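Local coordinates for protein Alpha/beta hydrolase (Enterobacter asburiae, PDB 6KMO) that probably hydrolyses carboxylic ester bonds, acting as an esterase or lipase built on the alpha/beta hydrolase fold, at residues 54-59 with 141-146; 206-211 with 305-310; 211-216 with 236-241; 219-224 with 229-234. The protein carries 2 engineered substitutions. All coordinates share one frame; numbering follows the deposited sequence.

Contact 2 lies deepest, its centre about 6 Å from the centre of the chain, and joins the end of strand 203-207 to the turn 306-309 through aromatic rings and one indole hydrogen bond. Contacts 1, 3 and 4 are centred about 16 to 17 Å from that point, yet 3 and 4 are buried and only contact 1 is partly exposed. Contacts 3 and 4 share helix 231-241 and are nested within the chain loop that contact 2 closes; contact 3 is almost wholly apolar, whereas contact 4 mixes a lysine, backbone bonds and two waters. Contact 1 rests on one arginine-glutamate salt bridge. Its loop touches the end of helix 231-241, while V210 and T211 carry contact 2 on toward contact 3.

Contact 1: 54-59 with 141-146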
# COMPACT_ATOMS: atom_id res chain seq x y z
N GLU A 54 12.25 -23.99 -22.61
CA GLU A 54 13.38 -23.13 -22.28
C GLU A 54 12.94 -21.96 -21.42
O GLU A 54 13.62 -21.62 -20.43
CB GLU A 54 14.02 -22.62 -23.57
CG GLU A 54 14.79 -23.67 -24.35
CD GLU A 54 15.18 -23.20 -25.74
OE1 GLU A 54 14.55 -22.26 -26.28
OE2 GLU A 54 16.13 -23.79 -26.31
N ALA A 55 11.82 -21.32 -21.78
CA ALA A 55 11.35 -20.17 -21.02
C ALA A 55 10.96 -20.57 -19.61
O ALA A 55 11.25 -19.85 -18.65
CB ALA A 55 10.15 -19.56 -21.74
N ARG A 56 10.31 -21.72 -19.46
CA ARG A 56 9.94 -22.19 -18.13
C ARG A 56 11.17 -22.35 -17.24
O ARG A 56 11.13 -22.01 -16.06
CB ARG A 56 9.18 -23.50 -18.23
CG ARG A 56 7.78 -23.33 -18.77
CD ARG A 56 7.15 -24.63 -19.25
NE ARG A 56 5.87 -24.30 -19.88
CZ ARG A 56 5.19 -25.05 -20.73
NH1 ARG A 56 5.62 -26.26 -21.08
NH2 ARG A 56 4.05 -24.59 -21.22
N GLN A 57 12.26 -22.85 -17.81
CA GLN A 57 13.48 -23.08 -17.04
C GLN A 57 14.09 -21.78 -16.54
O GLN A 57 14.75 -21.78 -15.49
CB GLN A 57 14.48 -23.89 -17.87
CG GLN A 57 14.00 -25.32 -18.11
CD GLN A 57 14.86 -26.07 -19.10
OE1 GLN A 57 15.21 -25.55 -20.16
NE2 GLN A 57 15.18 -27.32 -18.76
N VAL A 58 13.89 -20.67 -17.26
CA VAL A 58 14.38 -19.38 -16.80
C VAL A 58 13.76 -19.03 -15.46
O VAL A 58 14.45 -18.66 -14.50
CB VAL A 58 14.12 -18.28 -17.84
CG1 VAL A 58 14.51 -16.92 -17.30
CG2 VAL A 58 14.89 -18.58 -19.13
N LEU A 59 12.43 -19.13 -15.36
CA LEU A 59 11.78 -18.78 -14.10
C LEU A 59 12.09 -19.81 -13.03
O LEU A 59 12.32 -19.46 -11.87
CB LEU A 59 10.28 -18.62 -14.30
CG LEU A 59 9.51 -18.21 -13.06
CD1 LEU A 59 9.93 -16.84 -12.54
CD2 LEU A 59 8.01 -18.24 -13.34
N SER A 141 -0.28 -22.96 -20.93
CA SER A 141 -0.29 -22.71 -22.36
C SER A 141 1.11 -22.90 -22.94
O SER A 141 2.10 -22.64 -22.25
CB SER A 141 -0.78 -21.29 -22.66
OG SER A 141 -2.13 -21.11 -22.24
N PRO A 142 1.23 -23.33 -24.20
CA PRO A 142 0.16 -23.56 -25.17
C PRO A 142 -0.46 -24.94 -25.14
O PRO A 142 -1.29 -25.24 -26.00
CB PRO A 142 0.88 -23.32 -26.51
CG PRO A 142 2.26 -23.81 -26.25
CD PRO A 142 2.56 -23.40 -24.83
N GLU A 143 -0.08 -25.78 -24.18
CA GLU A 143 -0.71 -27.10 -24.08
C GLU A 143 -2.22 -26.96 -24.02
O GLU A 143 -2.96 -27.73 -24.65
CB GLU A 143 -0.19 -27.82 -22.84
CG GLU A 143 1.27 -28.35 -22.95
CD GLU A 143 2.39 -27.32 -22.68
OE1 GLU A 143 2.17 -26.09 -22.58
OE2 GLU A 143 3.56 -27.78 -22.59
N ALA A 144 -2.70 -25.97 -23.26
CA ALA A 144 -4.09 -25.57 -23.25
C ALA A 144 -4.16 -24.10 -23.63
O ALA A 144 -3.21 -23.34 -23.43
CB ALA A 144 -4.72 -25.76 -21.88
N HIS A 145 -5.30 -23.71 -24.18
CA HIS A 145 -5.63 -22.33 -24.49
C HIS A 145 -6.80 -21.89 -23.63
O HIS A 145 -7.44 -22.69 -22.95
CB HIS A 145 -5.95 -22.21 -25.98
CG HIS A 145 -4.81 -22.57 -26.87
ND1 HIS A 145 -3.65 -21.83 -26.92
CD2 HIS A 145 -4.63 -23.62 -27.71
CE1 HIS A 145 -2.81 -22.39 -27.77
NE2 HIS A 145 -3.38 -23.48 -28.27
N PHE A 146 -7.09 -20.60 -23.65
CA PHE A 146 -8.32 -20.09 -23.06
C PHE A 146 -9.48 -20.94 -23.55
O PHE A 146 -9.53 -21.28 -24.74
CB PHE A 146 -8.49 -18.63 -23.49
CG PHE A 146 -9.79 -17.98 -23.05
CD1 PHE A 146 -10.88 -17.93 -23.90
CD2 PHE A 146 -9.89 -17.36 -21.81
CE1 PHE A 146 -12.04 -17.33 -23.51
CE2 PHE A 146 -11.05 -16.76 -21.42
CZ PHE A 146 -12.14 -16.74 -22.26
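R56 meets E143 end-on: each terminal nitrogen of the guanidinium takes one carboxylate oxygen, giving a two-bond salt bridge. NH2 of R56 lies 2.8 Å from OE1 of E143, and NH1 of R56 lies 3.0 Å from OE2 of E143. Both bonds are fairly straight, at 161°, and both come to the carboxylate on its syn side. The two flat groups do not share one plane but are turned 30° apart; the oxygens stay near the guanidinium plane while the nitrogens sit somewhat out of the carboxylate plane. The backbone O of S141 is also close to NH2 of R56, at 2.9 Å, and CD of P142 approaches that nitrogen obliquely at 4.1 Å. NE of R56 is hydrogen-bonded to the backbone O of V111; with E143 at the far end, this restrains how the guanidinium can turn.

The long reach comes from the shape of the chains. R56 is extended from CG to NE and bridges backbones whose nearest CA atoms, those of R56 and S141, are 11.1 Å apart. E143 arrives from the opposite direction and bends at its second torsion (82°), which turns the carboxylate to the arginine. The loop behind E143 is shaped by a cis peptide before P142 and by OG of S141, which donates to O of A144 at 2.7 Å.

The bridge thus links helix 52-63 to the loop between strand 132-136 and helix 148-163. Helix 231-241 borders both segments: A55 packs on W236, S141 on Y241 and P142 on N240.

Contact 2: 206-211 with 305-310; sequences MLWPVT and MIHDYG
W208 sits among H307, D308 and Y309, forming an aromatic cluster with the two rings where strand 203-207 of the alpha/beta hydrolase sheet ends. The indole presents its edge to H307: CD1 of W208 stands over the imidazole face, 3.5 Å from CE1 of H307, in an edge-to-face pair with planes at 84°. Y309 meets the other end of the indole obliquely, its ring turned 48° from the indole, with CZ3 of W208 above the phenol face and 3.3 Å from CZ of Y309. A first torsion of 42° sets CG of W208 between its backbone N and carbonyl carbon, directing the indole into the type II turn I306-Y309. One indole face then lies against the backbone N of D308, and CB of L207 lies over the opposite face.

H307 also bonds through ND1 to D277 and touches S180 of the GxSxG-type elbow, consistent with the Ser-Asp-His triad of this fold. The phenol OH of Y309 is held by Q272. The far, six-membered end of the indole reaches the backbone of G310, CH2 of W208 lying 3.6 Å from N of G310.

OD1 of D308 gathers donors, N179 and, weakly, S180 among them, besides the indole. NE1 of W208 reaches OD1 of D308 at 2.7 Å with an angle of 148°, coming from above the carboxylate plane.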
# COMPACT_ATOMS: atom_id res chain seq x y z
N MET A 206 -5.52 -8.85 -6.30
CA MET A 206 -4.94 -8.90 -7.64
C MET A 206 -3.58 -8.23 -7.56
O MET A 206 -3.49 -7.00 -7.44
CB MET A 206 -5.87 -8.21 -8.64
CG MET A 206 -7.23 -8.86 -8.80
SD MET A 206 -8.52 -7.95 -9.83
CE MET A 206 -7.72 -8.00 -11.46
N LEU A 207 -2.53 -9.03 -7.61
CA LEU A 207 -1.15 -8.55 -7.46
C LEU A 207 -0.60 -8.30 -8.86
O LEU A 207 -0.44 -9.23 -9.65
CB LEU A 207 -0.29 -9.56 -6.71
CG LEU A 207 -0.76 -9.87 -5.28
CD1 LEU A 207 0.05 -11.03 -4.73
CD2 LEU A 207 -0.63 -8.67 -4.39
N TRP A 208 -0.33 -7.03 -9.15
CA TRP A 208 0.21 -6.56 -10.43
C TRP A 208 -0.43 -7.32 -11.61
O TRP A 208 0.27 -7.99 -12.39
CB TRP A 208 1.74 -6.57 -10.47
CG TRP A 208 2.37 -7.77 -9.86
CD1 TRP A 208 2.79 -8.88 -10.53
CD2 TRP A 208 2.65 -8.02 -8.47
NE1 TRP A 208 3.29 -9.81 -9.66
CE2 TRP A 208 3.22 -9.30 -8.39
CE3 TRP A 208 2.45 -7.30 -7.28
CZ2 TRP A 208 3.60 -9.88 -7.18
CZ3 TRP A 208 2.83 -7.89 -6.08
CH2 TRP A 208 3.40 -9.15 -6.04
N PRO A 209 -1.75 -7.22 -11.77
CA PRO A 209 -2.48 -8.10 -12.68
C PRO A 209 -2.40 -7.68 -14.14
O PRO A 209 -2.22 -6.51 -14.48
CB PRO A 209 -3.94 -7.94 -12.21
CG PRO A 209 -3.99 -6.50 -11.71
CD PRO A 209 -2.66 -6.37 -10.97
N VAL A 210 -2.60 -8.68 -15.00
CA VAL A 210 -2.95 -8.49 -16.40
C VAL A 210 -4.46 -8.29 -16.48
O VAL A 210 -5.23 -9.10 -15.96
CB VAL A 210 -2.56 -9.73 -17.23
CG1 VAL A 210 -3.12 -9.62 -18.65
CG2 VAL A 210 -1.05 -9.96 -17.23
N THR A 211 -4.91 -7.21 -17.15
CA THR A 211 -6.35 -6.98 -17.27
C THR A 211 -6.83 -6.78 -18.70
O THR A 211 -8.05 -6.72 -18.90
CB THR A 211 -6.84 -5.82 -16.39
OG1 THR A 211 -6.34 -4.61 -16.97
CG2 THR A 211 -6.40 -5.97 -14.95
N MET A 305 9.24 -0.29 -7.99
CA MET A 305 9.15 -1.73 -8.19
C MET A 305 8.95 -2.06 -9.67
O MET A 305 8.34 -1.31 -10.43
CB MET A 305 7.98 -2.33 -7.39
CG MET A 305 8.12 -2.31 -5.89
SD MET A 305 9.62 -3.22 -5.23
CE MET A 305 10.75 -1.78 -4.91
N ILE A 306 9.45 -3.23 -10.04
CA ILE A 306 9.15 -3.84 -11.32
C ILE A 306 8.02 -4.85 -11.18
O ILE A 306 7.65 -5.27 -10.08
CB ILE A 306 10.40 -4.54 -11.92
CG1 ILE A 306 10.98 -5.55 -10.94
CG2 ILE A 306 11.42 -3.51 -12.36
CD1 ILE A 306 12.01 -6.46 -11.55
N HIS A 307 7.48 -5.27 -12.31
CA HIS A 307 6.56 -6.39 -12.37
C HIS A 307 7.09 -7.57 -11.55
O HIS A 307 8.28 -7.90 -11.60
CB HIS A 307 6.38 -6.82 -13.83
CG HIS A 307 5.35 -7.88 -14.00
ND1 HIS A 307 4.01 -7.65 -13.85
CD2 HIS A 307 5.48 -9.21 -14.23
CE1 HIS A 307 3.35 -8.79 -14.01
NE2 HIS A 307 4.22 -9.75 -14.25
N ASP A 308 6.19 -8.24 -10.83
CA ASP A 308 6.54 -9.46 -10.09
C ASP A 308 7.53 -9.18 -8.96
O ASP A 308 8.22 -10.09 -8.48
CB ASP A 308 7.05 -10.58 -11.00
CG ASP A 308 5.97 -11.55 -11.41
OD1 ASP A 308 4.95 -11.74 -10.69
OD2 ASP A 308 6.17 -12.20 -12.47
N TYR A 309 7.53 -7.96 -8.42
CA TYR A 309 8.41 -7.64 -7.30
C TYR A 309 8.20 -8.61 -6.16
O TYR A 309 9.16 -9.07 -5.53
CB TYR A 309 8.23 -6.19 -6.83
CG TYR A 309 6.84 -5.76 -6.40
CD1 TYR A 309 5.97 -5.21 -7.31
CD2 TYR A 309 6.42 -5.87 -5.09
CE1 TYR A 309 4.69 -4.80 -6.94
CE2 TYR A 309 5.14 -5.46 -4.69
CZ TYR A 309 4.28 -4.92 -5.63
OH TYR A 309 3.00 -4.52 -5.32
N GLY A 310 6.95 -8.98 -5.87
CA GLY A 310 6.68 -9.88 -4.76
C GLY A 310 6.88 -11.35 -5.06
O GLY A 310 6.82 -12.17 -4.14

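Contact 3: 211-216 with 236-241; sequences TDANFD and WFWDNY
W238 extends from helix 231-241 against an inverse gamma turn centred on A213. Both elements belong to the region between strands 203-207 and 269-274, the place where alpha/beta hydrolases commonly insert a lid or cap.

From the helix, CB of W238 comes first, 4.2 Å from CZ of F215. Beyond it the five-membered ring meets the same phenyl group: CD1 of W238 lies 3.6 Å from CE1 of F215, near the plane of the phenyl ring. The planes of the F215 phenyl and the W238 five-membered ring stand 77° apart, their centroids 5.5 Å from each other. F215 swings its ring to this position with CG anti to its own carbonyl carbon. The next atom, NE1 of W238, passes 3.8 Å from the backbone O of D212, a distance of contact and not of a hydrogen bond.

The six-membered ring carries the central contact. CB of A213 stands over its middle, 3.4 Å from the ring centroid of W238 and only 3° off the normal, a CH-pi contact by a methyl seated squarely on the face. CZ2 of W238 also reaches the backbone N of A213 at 3.6 Å. At the far end, CZ3 of W238 lies in the plane of the Y241 ring, at its edge, and W110 makes an edge-to-face pair with the indole. R248 of helix 245-248 touches A213, F215 and W238 alike.

OD1 of D212 pairs with R257. Across the turn, ND2 of N214 donates to OD2 of D212 at 2.9 Å, almost straight at 175° but from above the carboxylate plane.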
# COMPACT_ATOMS: atom_id res chain seq x y z
N THR A 211 -4.91 -7.21 -17.15
CA THR A 211 -6.35 -6.98 -17.27
C THR A 211 -6.83 -6.78 -18.70
O THR A 211 -8.05 -6.72 -18.90
CB THR A 211 -6.84 -5.82 -16.39
OG1 THR A 211 -6.34 -4.61 -16.97
CG2 THR A 211 -6.40 -5.97 -14.95
N ASP A 212 -5.95 -6.67 -19.70
CA ASP A 212 -6.42 -6.39 -21.06
C ASP A 212 -5.42 -6.91 -22.08
O ASP A 212 -4.20 -6.73 -21.93
CB ASP A 212 -6.60 -4.88 -21.25
CG ASP A 212 -7.39 -4.51 -22.49
OD1 ASP A 212 -8.05 -5.38 -23.08
OD2 ASP A 212 -7.34 -3.29 -22.87
N ALA A 213 -5.93 -7.51 -23.15
CA ALA A 213 -5.11 -7.93 -24.28
C ALA A 213 -4.88 -6.74 -25.22
O ALA A 213 -5.35 -6.71 -26.36
CB ALA A 213 -5.74 -9.11 -25.01
N ASN A 214 -4.19 -5.74 -24.71
CA ASN A 214 -3.80 -4.56 -25.47
C ASN A 214 -2.42 -4.17 -24.97
O ASN A 214 -2.04 -4.50 -23.85
CB ASN A 214 -4.78 -3.40 -25.31
CG ASN A 214 -5.93 -3.49 -26.27
OD1 ASN A 214 -5.75 -3.62 -27.49
ND2 ASN A 214 -7.13 -3.46 -25.73
N PHE A 215 -1.65 -3.48 -25.82
CA PHE A 215 -0.22 -3.29 -25.60
C PHE A 215 0.20 -1.84 -25.80
O PHE A 215 1.38 -1.57 -26.07
CB PHE A 215 0.56 -4.23 -26.51
CG PHE A 215 0.05 -5.64 -26.45
CD1 PHE A 215 0.35 -6.42 -25.35
CD2 PHE A 215 -0.77 -6.15 -27.43
CE1 PHE A 215 -0.14 -7.69 -25.24
CE2 PHE A 215 -1.27 -7.43 -27.33
CZ PHE A 215 -0.96 -8.20 -26.22
N ASP A 216 -0.73 -0.91 -25.58
CA ASP A 216 -0.56 0.48 -25.98
C ASP A 216 -0.85 1.48 -24.87
O ASP A 216 -0.99 2.67 -25.16
CB ASP A 216 -1.46 0.78 -27.18
CG ASP A 216 -2.94 0.43 -26.92
OD1 ASP A 216 -3.77 0.70 -27.82
OD2 ASP A 216 -3.30 -0.12 -25.84
N TRP A 236 3.80 -12.37 -26.55
CA TRP A 236 4.04 -13.80 -26.69
C TRP A 236 3.16 -14.60 -25.73
O TRP A 236 2.60 -15.64 -26.09
CB TRP A 236 5.52 -14.09 -26.44
CG TRP A 236 5.97 -15.48 -26.68
CD1 TRP A 236 6.00 -16.15 -27.87
CD2 TRP A 236 6.52 -16.38 -25.71
NE1 TRP A 236 6.50 -17.40 -27.70
CE2 TRP A 236 6.83 -17.58 -26.38
CE3 TRP A 236 6.77 -16.29 -24.34
CZ2 TRP A 236 7.39 -18.67 -25.74
CZ3 TRP A 236 7.31 -17.39 -23.70
CH2 TRP A 236 7.62 -18.55 -24.40
N PHE A 237 3.06 -14.15 -24.49
CA PHE A 237 2.21 -14.83 -23.52
C PHE A 237 0.76 -14.86 -24.01
O PHE A 237 0.13 -15.92 -24.05
CB PHE A 237 2.30 -14.13 -22.17
CG PHE A 237 3.64 -14.24 -21.46
CD1 PHE A 237 4.43 -15.38 -21.54
CD2 PHE A 237 4.07 -13.20 -20.66
CE1 PHE A 237 5.63 -15.46 -20.86
CE2 PHE A 237 5.27 -13.28 -19.95
CZ PHE A 237 6.05 -14.41 -20.06
N TRP A 238 0.23 -13.71 -24.41
CA TRP A 238 -1.12 -13.65 -24.94
C TRP A 238 -1.28 -14.55 -26.16
O TRP A 238 -2.31 -15.21 -26.32
CB TRP A 238 -1.50 -12.20 -25.25
CG TRP A 238 -2.11 -11.47 -24.12
CD1 TRP A 238 -1.54 -10.48 -23.37
CD2 TRP A 238 -3.43 -11.65 -23.60
NE1 TRP A 238 -2.43 -10.04 -22.40
CE2 TRP A 238 -3.60 -10.73 -22.54
CE3 TRP A 238 -4.49 -12.50 -23.94
CZ2 TRP A 238 -4.78 -10.65 -21.81
CZ3 TRP A 238 -5.67 -12.41 -23.21
CH2 TRP A 238 -5.81 -11.49 -22.16
N ASP A 239 -0.28 -14.57 -27.05
CA ASP A 239 -0.39 -15.36 -28.27
C ASP A 239 -0.44 -16.85 -27.96
O ASP A 239 -1.13 -17.61 -28.64
CB ASP A 239 0.77 -15.07 -29.22
CG ASP A 239 0.65 -13.72 -29.92
OD1 ASP A 239 -0.42 -13.07 -29.88
OD2 ASP A 239 1.65 -13.31 -30.54
N ASN A 240 0.32 -17.30 -26.95
CA ASN A 240 0.26 -18.70 -26.55
C ASN A 240 -1.05 -19.04 -25.86
O ASN A 240 -1.51 -20.19 -25.94
CB ASN A 240 1.44 -19.02 -25.63
CG ASN A 240 2.72 -19.31 -26.39
OD1 ASN A 240 2.92 -20.42 -26.89
ND2 ASN A 240 3.59 -18.31 -26.50
N TYR A 241 -1.67 -18.07 -25.19
CA TYR A 241 -2.92 -18.28 -24.47
C TYR A 241 -4.11 -18.36 -25.42
O TYR A 241 -4.90 -19.30 -25.37
CB TYR A 241 -3.11 -17.12 -23.51
CG TYR A 241 -4.22 -17.25 -22.51
CD1 TYR A 241 -4.37 -18.39 -21.72
CD2 TYR A 241 -5.11 -16.20 -22.30
CE1 TYR A 241 -5.36 -18.47 -20.76
CE2 TYR A 241 -6.11 -16.26 -21.32
CZ TYR A 241 -6.22 -17.40 -20.56
OH TYR A 241 -7.17 -17.50 -19.57

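Contact 4: 219-224 with 229-234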
# COMPACT_ATOMS: atom_id res chain seq x y z
N SER A 219 2.08 3.05 -19.73
CA SER A 219 3.08 2.25 -19.05
C SER A 219 3.65 1.16 -19.95
O SER A 219 4.84 0.84 -19.85
CB SER A 219 2.54 1.67 -17.74
OG SER A 219 1.36 0.89 -17.93
N TYR A 220 2.85 0.61 -20.86
CA TYR A 220 3.39 -0.35 -21.81
C TYR A 220 4.48 0.28 -22.65
O TYR A 220 5.51 -0.36 -22.94
CB TYR A 220 2.27 -0.87 -22.72
CG TYR A 220 1.89 -2.32 -22.50
CD1 TYR A 220 2.71 -3.35 -22.90
CD2 TYR A 220 0.68 -2.64 -21.89
CE1 TYR A 220 2.36 -4.69 -22.69
CE2 TYR A 220 0.32 -3.96 -21.67
CZ TYR A 220 1.15 -4.97 -22.07
OH TYR A 220 0.77 -6.28 -21.87
N ASN A 221 4.29 1.53 -23.04
CA ASN A 221 5.28 2.22 -23.86
C ASN A 221 6.49 2.65 -23.04
O ASN A 221 7.64 2.48 -23.47
CB ASN A 221 4.63 3.40 -24.57
CG ASN A 221 3.56 2.95 -25.57
OD1 ASN A 221 3.64 1.87 -26.13
ND2 ASN A 221 2.56 3.79 -25.78
N GLN A 222 6.26 3.16 -21.83
CA GLN A 222 7.37 3.67 -21.03
C GLN A 222 8.30 2.55 -20.58
O GLN A 222 9.52 2.73 -20.53
CB GLN A 222 6.84 4.44 -19.84
CG GLN A 222 7.93 5.14 -19.05
CD GLN A 222 7.37 6.13 -18.05
OE1 GLN A 222 6.16 6.27 -17.93
NE2 GLN A 222 8.26 6.82 -17.34
N PHE A 223 7.76 1.38 -20.24
CA PHE A 223 8.55 0.30 -19.67
C PHE A 223 8.67 -0.90 -20.61
O PHE A 223 8.91 -2.01 -20.17
CB PHE A 223 8.01 -0.12 -18.29
CG PHE A 223 7.76 1.08 -17.39
CD1 PHE A 223 8.83 1.84 -16.93
CD2 PHE A 223 6.49 1.47 -17.05
CE1 PHE A 223 8.62 2.96 -16.15
CE2 PHE A 223 6.28 2.60 -16.27
CZ PHE A 223 7.36 3.35 -15.83
N GLU A 224 8.62 -0.65 -21.93
CA GLU A 224 8.50 -1.73 -22.90
C GLU A 224 9.68 -2.69 -22.88
O GLU A 224 9.50 -3.88 -23.15
CB GLU A 224 8.23 -1.20 -24.30
CG GLU A 224 9.26 -0.32 -24.90
CD GLU A 224 8.94 -0.00 -26.37
OE1 GLU A 224 9.61 0.86 -26.95
OE2 GLU A 224 8.00 -0.62 -26.92
N LEU A 229 9.87 -7.79 -17.32
CA LEU A 229 8.73 -8.10 -18.18
C LEU A 229 8.72 -7.09 -19.32
O LEU A 229 8.60 -5.89 -19.09
CB LEU A 229 7.42 -8.04 -17.40
CG LEU A 229 6.17 -8.23 -18.26
CD1 LEU A 229 6.16 -9.63 -18.84
CD2 LEU A 229 4.91 -7.96 -17.46
N SER A 230 8.79 -7.58 -20.56
CA SER A 230 8.79 -6.70 -21.72
C SER A 230 7.46 -6.74 -22.46
O SER A 230 6.64 -7.64 -22.29
CB SER A 230 9.89 -7.12 -22.69
OG SER A 230 9.52 -8.36 -23.27
N LYS A 231 7.25 -5.74 -23.31
CA LYS A 231 6.08 -5.74 -24.19
C LYS A 231 6.06 -6.98 -25.07
O LYS A 231 5.02 -7.62 -25.23
CB LYS A 231 6.06 -4.47 -25.04
CG LYS A 231 4.86 -4.38 -25.99
CD LYS A 231 4.89 -3.10 -26.82
CE LYS A 231 4.57 -1.89 -25.99
NZ LYS A 231 4.45 -0.67 -26.87
N ASN A 232 7.21 -7.35 -25.65
CA ASN A 232 7.23 -8.53 -26.52
C ASN A 232 6.93 -9.80 -25.74
O ASN A 232 6.31 -10.72 -26.29
CB ASN A 232 8.57 -8.63 -27.24
CG ASN A 232 8.66 -7.69 -28.41
OD1 ASN A 232 7.68 -7.15 -28.86
ND2 ASN A 232 9.87 -7.49 -28.90
N MET A 233 7.37 -9.90 -24.49
CA MET A 233 7.00 -11.05 -23.66
C MET A 233 5.48 -11.10 -23.49
O MET A 233 4.87 -12.17 -23.61
CB MET A 233 7.69 -10.98 -22.31
CG MET A 233 9.17 -11.40 -22.34
SD MET A 233 10.19 -10.85 -20.87
CE MET A 233 9.45 -11.83 -19.57
N MET A 234 4.86 -9.97 -23.17
CA MET A 234 3.42 -9.95 -22.98
C MET A 234 2.67 -10.37 -24.24
O MET A 234 1.68 -11.10 -24.17
CB MET A 234 2.95 -8.57 -22.51
CG MET A 234 3.13 -8.32 -21.00
SD MET A 234 2.40 -9.59 -19.83
CE MET A 234 0.73 -9.80 -20.61
O HOH W 1 10.63 -4.11 -19.72
O HOH W 2 9.47 -5.62 -25.91
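K231 carries the polar side of this contact with N221 and E224. NZ of K231 donates to OD1 of N221 at 2.8 Å, arriving nearly in line with the C=O bond. A longer salt bridge joins the same NZ of K231 to OE2 of E224 at 3.6 Å. The lysine is stretched out to CD and then bends at chi3 (-72°), which brings its ammonium group to both oxygens.

Backbone and capping bonds come next. N of K231 donates to O of E224 at 2.9 Å, in the carbonyl plane and on a lone pair. A short loop joins helix 218-222, which gives way at F223, to helix 231-241, which starts after S230. S230 is the N-cap of the second helix: its OG accepts from N of M233 at 2.9 Å, and a weak return bond from N of S230 to SD of M233 completes a capping box.

Water links the loop ends. One molecule donates to O of F223 and O of L229, and another donates to O of E224 while accepting from N of N232.

Apolar contact is made by Y220, which packs also on V278 and L279. Its phenol crosses M234 at about a right angle, with CB of M234 at the ring edge, 3.9 Å from CE1 of Y220. The hydroxyl OH of Y220 lies close against CB and CG of M234, 3.2 Å from each. The aliphatic part of K231 passes obliquely by the same ring, CE of K231 lying 3.9 Å from CD1 of Y220.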